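Local coordinates for cell wall binding protein cwp8 (Peptoclostridium difficile, PDB 5J6Q) that probably attaches itself to the bacterial cell wall through three CWB2 modules, as one of the cell wall proteins associated with the S-layer, at residues I190-L195 and V260-N264; F196-R200 and I579-E585; K241-D245 and V268-H272; E283-E287 and I591-T595. All coordinates share one frame; numbering follows the deposited sequence.

Contact 1 (I190-L195 and V260-N264)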
# COMPACT_ATOMS: atom_id res chain seq x y z
N ILE A 190 2.94 -6.15 7.57
CA ILE A 190 1.51 -6.06 7.25
C ILE A 190 1.09 -6.85 6.00
O ILE A 190 1.93 -7.21 5.17
CB ILE A 190 1.18 -4.55 7.00
CG1 ILE A 190 2.10 -4.05 5.84
CG2 ILE A 190 1.40 -3.74 8.28
CD1 ILE A 190 1.87 -2.58 5.44
N SER A 191 -0.18 -7.15 5.89
CA SER A 191 -0.62 -7.84 4.70
C SER A 191 -0.53 -6.80 3.50
O SER A 191 -0.46 -5.59 3.71
CB SER A 191 -2.06 -8.32 4.88
OG SER A 191 -2.94 -7.20 4.91
N ALA A 192 -0.50 -7.29 2.27
CA ALA A 192 -0.41 -6.42 1.11
C ALA A 192 -1.76 -5.70 0.94
O ALA A 192 -1.79 -4.55 0.50
CB ALA A 192 -0.11 -7.26 -0.11
N GLU A 193 -2.87 -6.37 1.36
CA GLU A 193 -4.21 -5.83 1.24
C GLU A 193 -4.40 -4.49 1.97
O GLU A 193 -5.06 -3.60 1.44
CB GLU A 193 -5.23 -6.85 1.74
CG GLU A 193 -5.57 -7.91 0.70
CD GLU A 193 -4.49 -9.00 0.54
OE1 GLU A 193 -3.51 -9.00 1.32
OE2 GLU A 193 -4.62 -9.85 -0.36
N GLU A 194 -3.80 -4.35 3.17
CA GLU A 194 -3.87 -3.16 3.98
C GLU A 194 -3.40 -1.96 3.18
O GLU A 194 -3.81 -0.83 3.47
CB GLU A 194 -2.95 -3.26 5.23
CG GLU A 194 -3.44 -4.21 6.31
CD GLU A 194 -2.43 -4.32 7.45
OE1 GLU A 194 -2.03 -3.25 8.01
OE2 GLU A 194 -2.05 -5.47 7.79
N LEU A 195 -2.48 -2.20 2.25
CA LEU A 195 -1.94 -1.13 1.39
C LEU A 195 -2.62 -0.96 -0.06
O LEU A 195 -2.54 0.09 -0.65
CB LEU A 195 -0.46 -1.44 1.11
CG LEU A 195 0.48 -1.46 2.33
CD1 LEU A 195 1.97 -1.37 1.78
CD2 LEU A 195 0.25 -0.19 3.27
N VAL A 260 5.65 -6.71 3.47
CA VAL A 260 4.29 -7.07 3.13
C VAL A 260 4.23 -8.42 2.45
O VAL A 260 5.18 -8.85 1.80
CB VAL A 260 3.63 -5.97 2.26
CG1 VAL A 260 3.74 -4.61 2.97
CG2 VAL A 260 4.28 -5.88 0.90
N SER A 261 3.12 -9.09 2.60
CA SER A 261 2.98 -10.40 2.05
C SER A 261 1.53 -10.68 1.94
O SER A 261 0.76 -9.98 2.56
CB SER A 261 3.60 -11.43 3.00
OG SER A 261 3.00 -11.27 4.28
N SER A 262 1.16 -11.70 1.18
CA SER A 262 -0.24 -12.09 1.05
C SER A 262 -0.38 -13.46 0.41
O SER A 262 0.53 -13.91 -0.23
CB SER A 262 -1.02 -11.11 0.19
OG SER A 262 -2.36 -11.56 -0.00
N LYS A 263 -1.54 -14.11 0.58
CA LYS A 263 -1.77 -15.38 -0.09
C LYS A 263 -2.11 -15.07 -1.56
O LYS A 263 -2.21 -15.98 -2.37
CB LYS A 263 -2.94 -16.13 0.55
N ASN A 264 -2.28 -13.76 -1.90
CA ASN A 264 -2.63 -13.27 -3.24
C ASN A 264 -1.40 -12.82 -4.02
O ASN A 264 -1.02 -11.65 -3.99
CB ASN A 264 -3.59 -12.11 -3.10
CG ASN A 264 -4.53 -11.93 -4.26
OD1 ASN A 264 -4.15 -12.10 -5.42
ND2 ASN A 264 -5.77 -11.55 -4.02

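Contact 2 (F196-R200 and I579-E585). With SO4 (sulfate ion), chain F.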
# COMPACT_ATOMS: atom_id res chain seq x y z
N PHE A 196 -3.25 -1.99 -0.59
CA PHE A 196 -3.69 -1.99 -1.96
C PHE A 196 -4.74 -3.02 -2.09
O PHE A 196 -4.54 -4.15 -1.64
CB PHE A 196 -2.43 -2.26 -2.81
CG PHE A 196 -2.64 -2.47 -4.31
CD1 PHE A 196 -2.92 -1.39 -5.14
CD2 PHE A 196 -2.48 -3.74 -4.88
CE1 PHE A 196 -3.04 -1.58 -6.53
CE2 PHE A 196 -2.60 -3.93 -6.25
CZ PHE A 196 -2.88 -2.84 -7.07
N ASP A 197 -5.91 -2.68 -2.69
CA ASP A 197 -7.02 -3.64 -2.74
C ASP A 197 -7.07 -4.53 -3.99
O ASP A 197 -8.02 -5.25 -4.14
CB ASP A 197 -8.39 -2.89 -2.66
CG ASP A 197 -8.71 -1.94 -3.88
OD1 ASP A 197 -8.02 -2.04 -4.96
OD2 ASP A 197 -9.64 -1.13 -3.78
N GLY A 198 -6.10 -4.44 -4.87
CA GLY A 198 -6.22 -5.12 -6.17
C GLY A 198 -5.99 -4.15 -7.35
O GLY A 198 -5.36 -4.47 -8.36
N ILE A 199 -6.46 -2.90 -7.22
CA ILE A 199 -6.29 -1.92 -8.31
C ILE A 199 -6.03 -0.48 -7.76
O ILE A 199 -5.37 0.30 -8.40
CB ILE A 199 -7.50 -2.09 -9.24
CG1 ILE A 199 -7.43 -1.09 -10.41
CG2 ILE A 199 -8.85 -1.93 -8.40
CD1 ILE A 199 -8.35 -1.48 -11.57
N ARG A 200 -6.48 -0.16 -6.56
CA ARG A 200 -6.20 1.13 -5.97
C ARG A 200 -5.37 1.06 -4.68
O ARG A 200 -5.51 0.14 -3.91
CB ARG A 200 -7.53 1.79 -5.58
CG ARG A 200 -8.52 1.97 -6.73
CD ARG A 200 -9.94 2.32 -6.14
NE ARG A 200 -10.55 1.19 -5.39
CZ ARG A 200 -11.86 1.12 -5.08
NH1 ARG A 200 -12.72 2.06 -5.47
NH2 ARG A 200 -12.31 0.07 -4.37
N ILE A 579 -16.70 4.03 -4.03
CA ILE A 579 -16.99 3.60 -5.38
C ILE A 579 -16.61 2.17 -5.42
O ILE A 579 -15.51 1.82 -5.02
CB ILE A 579 -16.24 4.50 -6.44
CG1 ILE A 579 -16.92 5.96 -6.57
CG2 ILE A 579 -16.34 3.75 -7.76
CD1 ILE A 579 -15.97 7.05 -7.10
N ALA A 580 -17.51 1.30 -5.89
CA ALA A 580 -17.26 -0.17 -5.95
C ALA A 580 -15.96 -0.46 -6.78
O ALA A 580 -15.83 0.11 -7.88
CB ALA A 580 -18.44 -0.81 -6.67
N LYS A 581 -15.10 -1.35 -6.31
CA LYS A 581 -13.87 -1.75 -7.00
C LYS A 581 -14.24 -2.33 -8.37
O LYS A 581 -13.51 -2.18 -9.41
CB LYS A 581 -13.10 -2.86 -6.17
CG LYS A 581 -11.75 -3.25 -6.88
CD LYS A 581 -10.79 -4.00 -5.93
CE LYS A 581 -11.38 -5.28 -5.41
NZ LYS A 581 -10.37 -6.00 -4.57
N ASN A 582 -15.34 -3.02 -8.39
CA ASN A 582 -15.77 -3.57 -9.70
C ASN A 582 -16.01 -2.48 -10.86
O ASN A 582 -15.69 -2.76 -12.03
CB ASN A 582 -17.02 -4.34 -9.53
CG ASN A 582 -16.76 -5.75 -9.00
OD1 ASN A 582 -17.74 -6.46 -8.74
ND2 ASN A 582 -15.49 -6.24 -8.80
N ALA A 583 -16.53 -1.28 -10.53
CA ALA A 583 -16.75 -0.25 -11.55
C ALA A 583 -15.43 0.25 -12.01
O ALA A 583 -15.29 0.50 -13.18
CB ALA A 583 -17.55 0.95 -11.00
N ILE A 584 -14.47 0.42 -11.08
CA ILE A 584 -13.11 0.81 -11.46
C ILE A 584 -12.51 -0.29 -12.33
O ILE A 584 -11.74 0.01 -13.30
CB ILE A 584 -12.15 1.00 -10.22
CG1 ILE A 584 -12.68 2.09 -9.23
CG2 ILE A 584 -10.69 1.35 -10.65
CD1 ILE A 584 -13.35 3.36 -9.81
N GLU A 585 -12.81 -1.57 -12.01
CA GLU A 585 -12.18 -2.63 -12.78
C GLU A 585 -12.84 -2.61 -14.16
O GLU A 585 -12.09 -2.64 -15.16
CB GLU A 585 -12.33 -4.03 -12.10
CG GLU A 585 -11.50 -4.09 -10.82
CD GLU A 585 -11.72 -5.38 -10.05
OE1 GLU A 585 -10.71 -5.99 -9.69
OE2 GLU A 585 -12.90 -5.77 -9.78
S SO4 F . -15.62 -2.60 -3.02
O1 SO4 F . -14.88 -3.87 -2.78
O2 SO4 F . -16.84 -2.84 -3.78
O3 SO4 F . -16.01 -2.00 -1.74
O4 SO4 F . -14.73 -1.71 -3.70
O HOH W 1 -14.35 0.44 -2.59

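Contact 3 (K241-D245 and V268-H272)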
# COMPACT_ATOMS: atom_id res chain seq x y z
N LYS A 241 2.83 -17.45 0.16
CA LYS A 241 2.80 -16.01 0.35
C LYS A 241 3.89 -15.35 -0.47
O LYS A 241 4.99 -15.90 -0.57
CB LYS A 241 3.01 -15.69 1.84
CG LYS A 241 1.92 -14.82 2.44
CD LYS A 241 1.11 -15.56 3.49
CE LYS A 241 1.05 -14.77 4.78
NZ LYS A 241 -0.25 -14.96 5.48
N SER A 242 3.58 -14.20 -1.08
CA SER A 242 4.57 -13.44 -1.85
C SER A 242 5.05 -12.35 -0.94
O SER A 242 4.26 -11.91 -0.11
CB SER A 242 3.94 -12.82 -3.09
OG SER A 242 4.83 -12.85 -4.20
N SER A 243 6.28 -11.89 -1.05
CA SER A 243 6.66 -10.88 -0.11
C SER A 243 7.73 -9.98 -0.60
O SER A 243 8.42 -10.25 -1.59
CB SER A 243 7.13 -11.54 1.20
OG SER A 243 8.46 -12.06 1.13
N PHE A 244 7.85 -8.87 0.10
CA PHE A 244 8.90 -7.94 -0.17
C PHE A 244 8.89 -6.92 0.87
O PHE A 244 7.94 -6.78 1.66
CB PHE A 244 8.85 -7.33 -1.60
CG PHE A 244 7.72 -6.37 -1.96
CD1 PHE A 244 7.92 -5.00 -1.93
CD2 PHE A 244 6.51 -6.84 -2.40
CE1 PHE A 244 6.91 -4.12 -2.33
CE2 PHE A 244 5.50 -5.96 -2.80
CZ PHE A 244 5.71 -4.61 -2.76
N ASP A 245 9.97 -6.22 0.92
CA ASP A 245 10.25 -5.17 1.88
C ASP A 245 10.31 -3.86 1.13
O ASP A 245 10.90 -3.78 0.03
CB ASP A 245 11.62 -5.38 2.62
CG ASP A 245 11.60 -6.24 3.90
OD1 ASP A 245 10.58 -6.98 4.14
OD2 ASP A 245 12.60 -6.19 4.67
N VAL A 268 0.31 -8.88 -4.86
CA VAL A 268 1.67 -8.47 -4.54
C VAL A 268 2.46 -8.06 -5.73
O VAL A 268 3.22 -7.06 -5.65
CB VAL A 268 2.46 -9.60 -3.78
CG1 VAL A 268 3.82 -9.08 -3.37
CG2 VAL A 268 1.69 -10.08 -2.54
N ARG A 269 2.35 -8.82 -6.82
CA ARG A 269 3.10 -8.45 -8.02
C ARG A 269 2.57 -7.05 -8.47
O ARG A 269 3.33 -6.15 -8.79
CB ARG A 269 2.86 -9.49 -9.16
CG ARG A 269 4.08 -10.28 -9.64
CD ARG A 269 3.66 -11.27 -10.74
NE ARG A 269 3.16 -12.51 -10.15
CZ ARG A 269 1.94 -13.00 -10.37
NH1 ARG A 269 1.55 -14.13 -9.77
NH2 ARG A 269 1.10 -12.38 -11.19
N ASP A 270 1.25 -6.92 -8.48
CA ASP A 270 0.58 -5.68 -8.92
C ASP A 270 0.98 -4.49 -8.06
O ASP A 270 1.46 -3.43 -8.57
CB ASP A 270 -0.92 -5.95 -8.93
CG ASP A 270 -1.26 -6.76 -10.16
OD1 ASP A 270 -0.38 -6.93 -11.03
OD2 ASP A 270 -2.40 -7.24 -10.26
N LEU A 271 0.91 -4.70 -6.72
CA LEU A 271 1.32 -3.67 -5.78
C LEU A 271 2.75 -3.33 -5.98
O LEU A 271 3.16 -2.15 -5.90
CB LEU A 271 1.09 -4.15 -4.31
CG LEU A 271 1.85 -3.27 -3.31
CD1 LEU A 271 1.30 -1.87 -3.37
CD2 LEU A 271 1.67 -3.77 -1.87
N HIS A 272 3.59 -4.35 -6.20
CA HIS A 272 5.05 -4.04 -6.39
C HIS A 272 5.19 -3.23 -7.67
O HIS A 272 5.97 -2.27 -7.73
CB HIS A 272 5.87 -5.34 -6.45
CG HIS A 272 7.32 -5.05 -6.63
ND1 HIS A 272 8.22 -5.04 -5.57
CD2 HIS A 272 8.03 -4.73 -7.74
CE1 HIS A 272 9.42 -4.75 -6.06
NE2 HIS A 272 9.34 -4.55 -7.35

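Contact 4 (E283-E287 and I591-T595)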
# COMPACT_ATOMS: atom_id res chain seq x y z
N GLU A 283 3.78 8.42 -12.90
CA GLU A 283 2.34 8.61 -12.75
C GLU A 283 1.67 7.28 -12.69
O GLU A 283 1.94 6.45 -13.54
CB GLU A 283 1.81 9.43 -13.97
CG GLU A 283 1.72 10.93 -13.70
CD GLU A 283 0.75 11.62 -14.66
OE1 GLU A 283 -0.32 12.09 -14.19
OE2 GLU A 283 1.06 11.70 -15.88
N LEU A 284 0.79 7.03 -11.69
CA LEU A 284 0.17 5.70 -11.62
C LEU A 284 -0.93 5.55 -12.65
O LEU A 284 -1.45 6.55 -13.13
CB LEU A 284 -0.43 5.41 -10.20
CG LEU A 284 0.41 5.91 -8.95
CD1 LEU A 284 -0.28 5.41 -7.70
CD2 LEU A 284 1.87 5.31 -8.94
N LYS A 285 -1.31 4.28 -12.93
CA LYS A 285 -2.39 3.98 -13.80
C LYS A 285 -3.80 4.27 -13.07
O LYS A 285 -4.77 4.67 -13.71
CB LYS A 285 -2.30 2.54 -14.23
CG LYS A 285 -0.99 2.14 -15.05
CD LYS A 285 -0.86 2.80 -16.43
CE LYS A 285 0.48 2.45 -17.14
NZ LYS A 285 1.55 3.52 -16.96
N VAL A 286 -3.87 4.05 -11.75
CA VAL A 286 -5.12 4.28 -10.97
C VAL A 286 -4.72 5.01 -9.74
O VAL A 286 -3.86 4.57 -8.97
CB VAL A 286 -5.78 2.96 -10.68
CG1 VAL A 286 -7.12 3.17 -9.88
CG2 VAL A 286 -6.08 2.24 -12.00
N GLU A 287 -5.24 6.22 -9.64
CA GLU A 287 -4.97 7.12 -8.49
C GLU A 287 -6.35 7.50 -7.83
O GLU A 287 -7.34 7.65 -8.57
CB GLU A 287 -4.25 8.43 -8.97
CG GLU A 287 -2.72 8.30 -8.83
CD GLU A 287 -1.89 9.44 -9.48
OE1 GLU A 287 -2.40 10.55 -9.60
OE2 GLU A 287 -0.69 9.19 -9.87
N ILE A 591 -11.23 0.58 -21.27
CA ILE A 591 -10.23 1.47 -21.90
C ILE A 591 -8.88 0.81 -22.10
O ILE A 591 -7.94 1.51 -22.50
CB ILE A 591 -10.04 2.77 -21.08
CG1 ILE A 591 -9.24 2.50 -19.76
CG2 ILE A 591 -11.41 3.35 -20.76
CD1 ILE A 591 -9.23 3.70 -18.79
N ASN A 592 -8.77 -0.53 -21.82
CA ASN A 592 -7.48 -1.23 -21.98
C ASN A 592 -6.36 -0.60 -21.19
O ASN A 592 -5.24 -0.44 -21.68
CB ASN A 592 -7.03 -1.22 -23.49
CG ASN A 592 -7.81 -2.14 -24.39
OD1 ASN A 592 -8.03 -1.81 -25.57
ND2 ASN A 592 -8.18 -3.33 -23.98
N LEU A 593 -6.63 -0.23 -19.97
CA LEU A 593 -5.63 0.46 -19.19
C LEU A 593 -4.41 -0.40 -18.80
O LEU A 593 -3.33 0.16 -18.71
CB LEU A 593 -6.33 1.09 -17.92
CG LEU A 593 -5.47 1.86 -16.99
CD1 LEU A 593 -5.00 3.16 -17.64
CD2 LEU A 593 -6.22 2.09 -15.70
N PHE A 594 -4.52 -1.69 -18.63
CA PHE A 594 -3.33 -2.37 -18.12
C PHE A 594 -2.33 -3.07 -19.08
O PHE A 594 -2.68 -3.53 -20.18
CB PHE A 594 -3.78 -3.39 -17.10
CG PHE A 594 -4.18 -2.67 -15.85
CD1 PHE A 594 -5.48 -2.76 -15.37
CD2 PHE A 594 -3.26 -1.91 -15.15
CE1 PHE A 594 -5.84 -2.11 -14.21
CE2 PHE A 594 -3.64 -1.25 -14.00
CZ PHE A 594 -4.92 -1.35 -13.53
N THR A 595 -1.06 -3.15 -18.56
CA THR A 595 0.12 -3.77 -19.20
C THR A 595 0.47 -3.19 -20.58
O THR A 595 -0.31 -3.22 -21.53
CB THR A 595 -0.08 -5.31 -19.27
OG1 THR A 595 -1.33 -5.61 -19.87
CG2 THR A 595 -0.05 -5.96 -17.90

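Contact 1 (I190-L195 and V260-N264)
Parallel pairing at the edge of a mixed four-stranded sheet joins I190 and S191, at the end of strand 186-191, to V260 and S261 of strand 256-262. The ladder is short. S261 N reaches I190 O only weakly, at 3.4 Å, and the next link comes from A192 N, which donates to S261 O over 3.0 Å. V260 CA adds a CA-H...O contact to I190 O at 3.1 Å. On one face of the sheet the side chains of I190 and V260 lie side by side and point the same way. With I190 CG1 held between its own backbone N and carbonyl carbon (chi1 58°), I190 CG1 presses on V260 CG1 at 3.4 Å, tighter than usual for carbons. L195 meets V260 at about a right angle and sets CD1 against the same V260 CG1, 3.9 Å away.

Beyond the paired residues the chain turns, and E193 leans back to S262. A bend at chi2 (77°) offers the syn lone pair of E193 OE2 to S262 OG, which donates to it at 2.9 Å. S262 OG also accepts from N264 N at 2.9 Å, forming an ST turn, so the hydroxyl is fixed from two directions just before helix 265-280, where N264 is the N-cap. That helix covers A192 and S262 with V268 and touches E193 through L267. L195 rests on L204 and I208 of helix 203-213, while strand 242-249 flanks strand 256-262, its F244 and S242 joined to V260 and S262 by backbone hydrogen bonds.

Contact 2 (F196-R200 and I579-E585)
K581 and R200 reach across to each other's segments by bending at their third torsions. K581 leaves with CG anti to the backbone N and folds at chi3 (60°), which carries NZ to D197 O; this hydrogen bond is modelled at 2.5 Å, a doubtfully short length, with NZ close to the direction of the C=O bond. On the way K581 CD slides past the D197 carboxylate, and I199 CG2 packs against K581 CG at 3.5 Å. R200, turned at chi3 (-68°), sends NH1 to I579 O over 2.8 Å in a nearly straight bond lying in the guanidinium plane.

D197 holds that guanidinium in place: OD2 takes both NE and NH2 at 3.0 Å each, a side-on salt bridge, while OD1 accepts from I199 N, an Asx turn, and also from R200 N, which extends it to an Asx motif. The loop is thus tied to its own arginine before it meets the helix. K581 CA lies over one face of the guanidinium and, as an apolar part of the contact, I199 CD1 touches I584 CG2 at 3.8 Å.

A sulfate, probably from the crystallisation liquor, sits beside R200 NH2 and takes K581 N at 2.7 Å through O4. With A580 at the N-cap position, this is the familiar anion site at a helix N-terminus, where a first-turn amide, here K581 N, points at the anion.

Contact 3 (K241-D245 and V268-H272)
Strand 242-245 and helix 268-272 run in roughly the same direction, their axes 26° apart and 9.1 Å away at closest approach, bringing S242 and F244 in front of V268, L271 and H272. This is alpha/beta layer packing: the helix that follows the antiparallel hairpin of strands 242-249 and 256-262 lies back across one face of their sheet.

F244 carries most of the contact. With CG placed between the backbone N and the carbonyl carbon (chi1 69°), its ring stands out from the strand and enters the angle between V268 and H272. V268 CG1 comes to the rim of the ring, in its plane, 3.6 Å from F244 CE2. L271 CG also approaches edge-on, 4.1 Å from F244 CZ. One face of the phenyl is taken by H272, whose ring turns an edge toward it in a T-shaped (edge-to-face) pair, centroids 4.7 Å apart and planes at 76°. H272 CB also lies close, 3.7 Å from F244 CE2.

Further out, H272 meets the ring of F220 on strand 217-224, and L271 rests on F196. V268 serves both strand residues by splitting its branches: CG1 goes to the phenylalanine, whereas CG2 lies against S242 CB at 3.6 Å.

Contact 4 (E283-E287 and I591-T595)
L593 carries this contact with V286 and K285. CB points at the strand, and CG continues outward anti to the backbone N (chi1 -179°), so the branched end arrives against residues K285 and V286. CD2 does most of the touching: it lies 3.6 Å from K285 O and 3.7 Å from V286 CG2. The other branch, CD1, is 4.2 Å from K285 O. CD2 also hangs over one face of the F594 ring, toward its rim, so that leucine and phenylalanine present a joint apolar surface.

F594 adds a smaller share. Its ring meets V286 crosswise, at about a right angle, CZ being 4.1 Å from V286 CG2, and CE2 lies 4.0 Å from K285 CB. K285 touches with its CB and carbonyl O, and bends at chi2 (-66°) and chi4 lead its amine away. V286 CG2 therefore meets two successive residues, L593 through CD2 and F594 through CZ.

The tail is delivered by a Schellman motif closing helix 581-590: N592, with positive phi, is its C-prime residue, and L593 N bonds back to A588 O. V286 begins strand 286-289 at the edge of a parallel sheet, beside strand 572-575, where K285 and E287 bond to L572. Helix 581-590 covers V286 with I584 and touches F594 through A588, while L284 packs on V274 and V278 of helix 265-280.

Contacts 1 and 3, centres about 7 Å apart, belong to one domain: strands 242-249 and 256-262 are neighbours in its sheet, with helix 265-280 following in the chain. Segment 190-195 runs straight on into 196-200 of contact 2, whose centre is about 16 Å from that of contact 1; contact 3 falls between contact 2's two halves and touches it through F196. Contact 2 alone crosses from the domain 3 loop to the start of helix 581-590. Contact 4, centre about 12 Å from that of contact 2, fastens the C-terminal tail to strand 286-289. Contacts 2 and 4 alternate along the chain, uniting residues some 300-380 positions apart, and I199 touches both V286 and F594.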